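PDB 3MYR: hydrogenase (NiFe) small subunit HydA from Allochromatium vinosum, which probably passes electrons through its iron-sulfur clusters as the small subunit of a [NiFe] hydrogenase, whose large partner subunit splits hydrogen. Local coordinates for residues 18-23 against 152-157. Residues are numbered along the deposited sequence; the frame is centred on the assembly and turned at random.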
ATOM      1  N   THR A  18      -3.031   7.335   5.803  1.00 17.41           N
ATOM      2  CA  THR A  18      -1.698   7.910   5.911  1.00 18.94           C
ATOM      3  C   THR A  18      -1.131   8.309   4.536  1.00 17.64           C
ATOM      4  O   THR A  18      -0.530   9.367   4.389  1.00 18.90           O
ATOM      5  CB  THR A  18      -0.716   6.860   6.626  1.00 20.01           C
ATOM      6  OG1 THR A  18      -1.040   6.903   8.020  1.00 19.84           O
ATOM      7  CG2 THR A  18       0.770   7.258   6.385  1.00 17.66           C
ATOM      8  N   GLU A  19      -1.372   7.472   3.508  1.00 17.55           N
ATOM      9  CA  GLU A  19      -0.862   7.812   2.183  1.00 17.28           C
ATOM     10  C   GLU A  19      -1.512   9.111   1.787  1.00 18.75           C
ATOM     11  O   GLU A  19      -0.862   9.954   1.218  1.00 19.97           O
ATOM     12  CB  GLU A  19      -1.166   6.739   1.108  1.00 14.24           C
ATOM     13  CG  GLU A  19      -0.325   5.496   1.366  1.00 16.80           C
ATOM     14  CD  GLU A  19       1.103   5.593   0.809  1.00 26.22           C
ATOM     15  OE1 GLU A  19       1.833   4.604   1.011  1.00 32.97           O
ATOM     16  OE2 GLU A  19       1.513   6.557   0.108  1.00 23.17           O
ATOM     17  N   SER A  20      -2.812   9.237   2.047  1.00 17.70           N
ATOM     18  CA  SER A  20      -3.531  10.442   1.639  1.00 17.74           C
ATOM     19  C   SER A  20      -2.845  11.677   2.286  1.00 16.49           C
ATOM     20  O   SER A  20      -2.536  12.687   1.634  1.00 18.28           O
ATOM     21  CB  SER A  20      -4.999  10.381   2.098  1.00 14.12           C
ATOM     22  OG  SER A  20      -5.655  11.542   1.651  1.00 19.29           O
ATOM     23  N   LEU A  21      -2.616  11.601   3.588  1.00 16.48           N
ATOM     24  CA  LEU A  21      -1.916  12.672   4.319  1.00 17.28           C
ATOM     25  C   LEU A  21      -0.599  13.068   3.626  1.00 17.43           C
ATOM     26  O   LEU A  21      -0.271  14.245   3.548  1.00 16.35           O
ATOM     27  CB  LEU A  21      -1.576  12.190   5.752  1.00 16.37           C
ATOM     28  CG  LEU A  21      -0.675  13.109   6.612  1.00 23.69           C
ATOM     29  CD1 LEU A  21      -1.286  14.482   6.916  1.00 25.58           C
ATOM     30  CD2 LEU A  21      -0.233  12.369   7.926  1.00 26.91           C
ATOM     31  N   THR A  22       0.185  12.082   3.169  1.00 17.21           N
ATOM     32  CA  THR A  22       1.462  12.414   2.446  1.00 19.14           C
ATOM     33  C   THR A  22       1.214  13.058   1.092  1.00 18.89           C
ATOM     34  O   THR A  22       2.105  13.710   0.559  1.00 17.98           O
ATOM     35  CB  THR A  22       2.396  11.173   2.165  1.00 19.30           C
ATOM     36  OG1 THR A  22       1.819  10.410   1.094  1.00 16.20           O
ATOM     37  CG2 THR A  22       2.563  10.293   3.397  1.00 16.63           C
ATOM     38  N   ARG A  23      -0.007  12.936   0.556  1.00 16.84           N
ATOM     39  CA  ARG A  23      -0.281  13.623  -0.725  1.00 15.20           C
ATOM     40  C   ARG A  23      -0.494  15.126  -0.628  1.00 16.83           C
ATOM     41  O   ARG A  23      -0.426  15.826  -1.659  1.00 16.87           O
ATOM     42  CB  ARG A  23      -1.493  13.016  -1.485  1.00 17.43           C
ATOM     43  CG  ARG A  23      -1.353  11.497  -1.763  1.00 16.95           C
ATOM     44  CD  ARG A  23      -0.143  11.111  -2.668  1.00 19.94           C
ATOM     45  NE  ARG A  23      -0.334   9.672  -2.928  1.00 16.93           N
ATOM     46  CZ  ARG A  23       0.088   8.667  -2.192  1.00 17.82           C
ATOM     47  NH1 ARG A  23       1.068   8.814  -1.269  1.00 19.24           N
ATOM     48  NH2 ARG A  23      -0.440   7.462  -2.442  1.00 17.18           N
ATOM     49  N   MET A 152      -5.972  17.302   1.223  1.00 17.14           N
ATOM     50  CA  MET A 152      -6.002  18.648   1.797  1.00 17.69           C
ATOM     51  C   MET A 152      -7.192  18.905   2.697  1.00 18.28           C
ATOM     52  O   MET A 152      -7.184  19.888   3.427  1.00 18.10           O
ATOM     53  CB  MET A 152      -5.852  19.706   0.724  1.00 17.23           C
ATOM     54  CG  MET A 152      -4.307  19.788   0.478  1.00 20.94           C
ATOM     55  SD  MET A 152      -3.851  21.288  -0.267  1.00 31.16           S
ATOM     56  CE  MET A 152      -4.528  21.101  -1.932  1.00 29.79           C
ATOM     57  N   VAL A 153      -8.111  17.924   2.812  1.00 16.77           N
ATOM     58  CA  VAL A 153      -9.084  17.960   3.926  1.00 15.08           C
ATOM     59  C   VAL A 153      -8.417  17.532   5.205  1.00 16.30           C
ATOM     60  O   VAL A 153      -8.630  18.137   6.265  1.00 19.93           O
ATOM     61  CB  VAL A 153     -10.326  17.102   3.616  1.00 15.80           C
ATOM     62  CG1 VAL A 153     -11.179  16.889   4.881  1.00 14.90           C
ATOM     63  CG2 VAL A 153     -11.125  17.767   2.491  1.00 12.92           C
ATOM     64  N   ILE A 154      -7.641  16.453   5.161  1.00 19.36           N
ATOM     65  CA  ILE A 154      -6.898  16.036   6.375  1.00 18.98           C
ATOM     66  C   ILE A 154      -6.008  17.172   6.897  1.00 19.67           C
ATOM     67  O   ILE A 154      -6.102  17.535   8.042  1.00 18.98           O
ATOM     68  CB  ILE A 154      -6.090  14.782   6.151  1.00 18.16           C
ATOM     69  CG1 ILE A 154      -7.014  13.692   5.594  1.00 18.17           C
ATOM     70  CG2 ILE A 154      -5.440  14.260   7.475  1.00 20.46           C
ATOM     71  CD1 ILE A 154      -6.222  12.465   5.075  1.00 19.42           C
ATOM     72  N   THR A 155      -5.152  17.747   6.059  1.00 18.39           N
ATOM     73  CA  THR A 155      -4.264  18.775   6.581  1.00 19.70           C
ATOM     74  C   THR A 155      -5.052  20.085   6.834  1.00 18.66           C
ATOM     75  O   THR A 155      -4.650  20.872   7.644  1.00 20.68           O
ATOM     76  CB  THR A 155      -3.081  19.049   5.596  1.00 19.87           C
ATOM     77  OG1 THR A 155      -3.620  19.313   4.288  1.00 16.87           O
ATOM     78  CG2 THR A 155      -2.204  17.814   5.451  1.00 20.40           C
ATOM     79  N   GLY A 156      -6.103  20.337   6.072  1.00 18.58           N
ATOM     80  CA  GLY A 156      -7.031  21.446   6.321  1.00 17.68           C
ATOM     81  C   GLY A 156      -7.629  21.474   7.743  1.00 19.69           C
ATOM     82  O   GLY A 156      -7.682  22.525   8.392  1.00 19.64           O
ATOM     83  N   VAL A 157      -8.061  20.318   8.211  1.00 19.48           N
ATOM     84  CA  VAL A 157      -8.594  20.179   9.542  1.00 19.48           C
ATOM     85  C   VAL A 157      -7.482  20.400  10.537  1.00 21.27           C
ATOM     86  O   VAL A 157      -7.660  21.107  11.537  1.00 22.61           O
ATOM     87  CB  VAL A 157      -9.151  18.763   9.743  1.00 19.06           C
ATOM     88  CG1 VAL A 157      -9.527  18.517  11.252  1.00 21.74           C
ATOM     89  CG2 VAL A 157     -10.463  18.612   8.939  1.00 18.37           C
TER
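Ile154 packs against Ser20 and Leu21 where two helices of the flavodoxin-like domain of the small subunit meet, beside the [4Fe-4S] cluster bound by Cys14, Cys17, Cys113 and Cys147. The short helical segments cross steeply, at 79°, with 8.4 Å between their axes, and within these segments four buried side chains, Ser20, Leu21, Ile154 and Thr155, do the touching. With CG1 of Ile154 anti to the carbonyl carbon (chi1 -53°) and the chain extended beyond it, CD1 arrives 3.6 Å from Ser20 OG and 4.0 Å from the backbone N of Leu21. Ser20 OG is not left in a purely apolar setting, because it is hydrogen-bonded to the carbonyl oxygen of Pro149, in the loop just ahead of helix 151-164. Leu21 crosses Ile154 at about a right angle, its CD1 lying 4.2 Å from Ile154 CG2, and the same methyl meets Thr155 CG2 at 3.8 Å. Helix 16-23 carries the cluster ligand Cys17 in its first turn, just after Cys14, while helix 151-164 comes soon after Cys147, so the contact joins two parts of the chain that each supply ligands to the same cluster. Trp8 of the central sheet and Leu29 pack on Leu21 as well. Glu19, Thr22 and Arg23 meet the large subunit: Arg23 NH1 forms a salt bridge with Glu19 OE2 at 2.7 Å, nearly straight at 167° and in the guanidinium plane, and Thr22 O accepts hydrogen bonds from Gln198 and Arg199 of the large subunit.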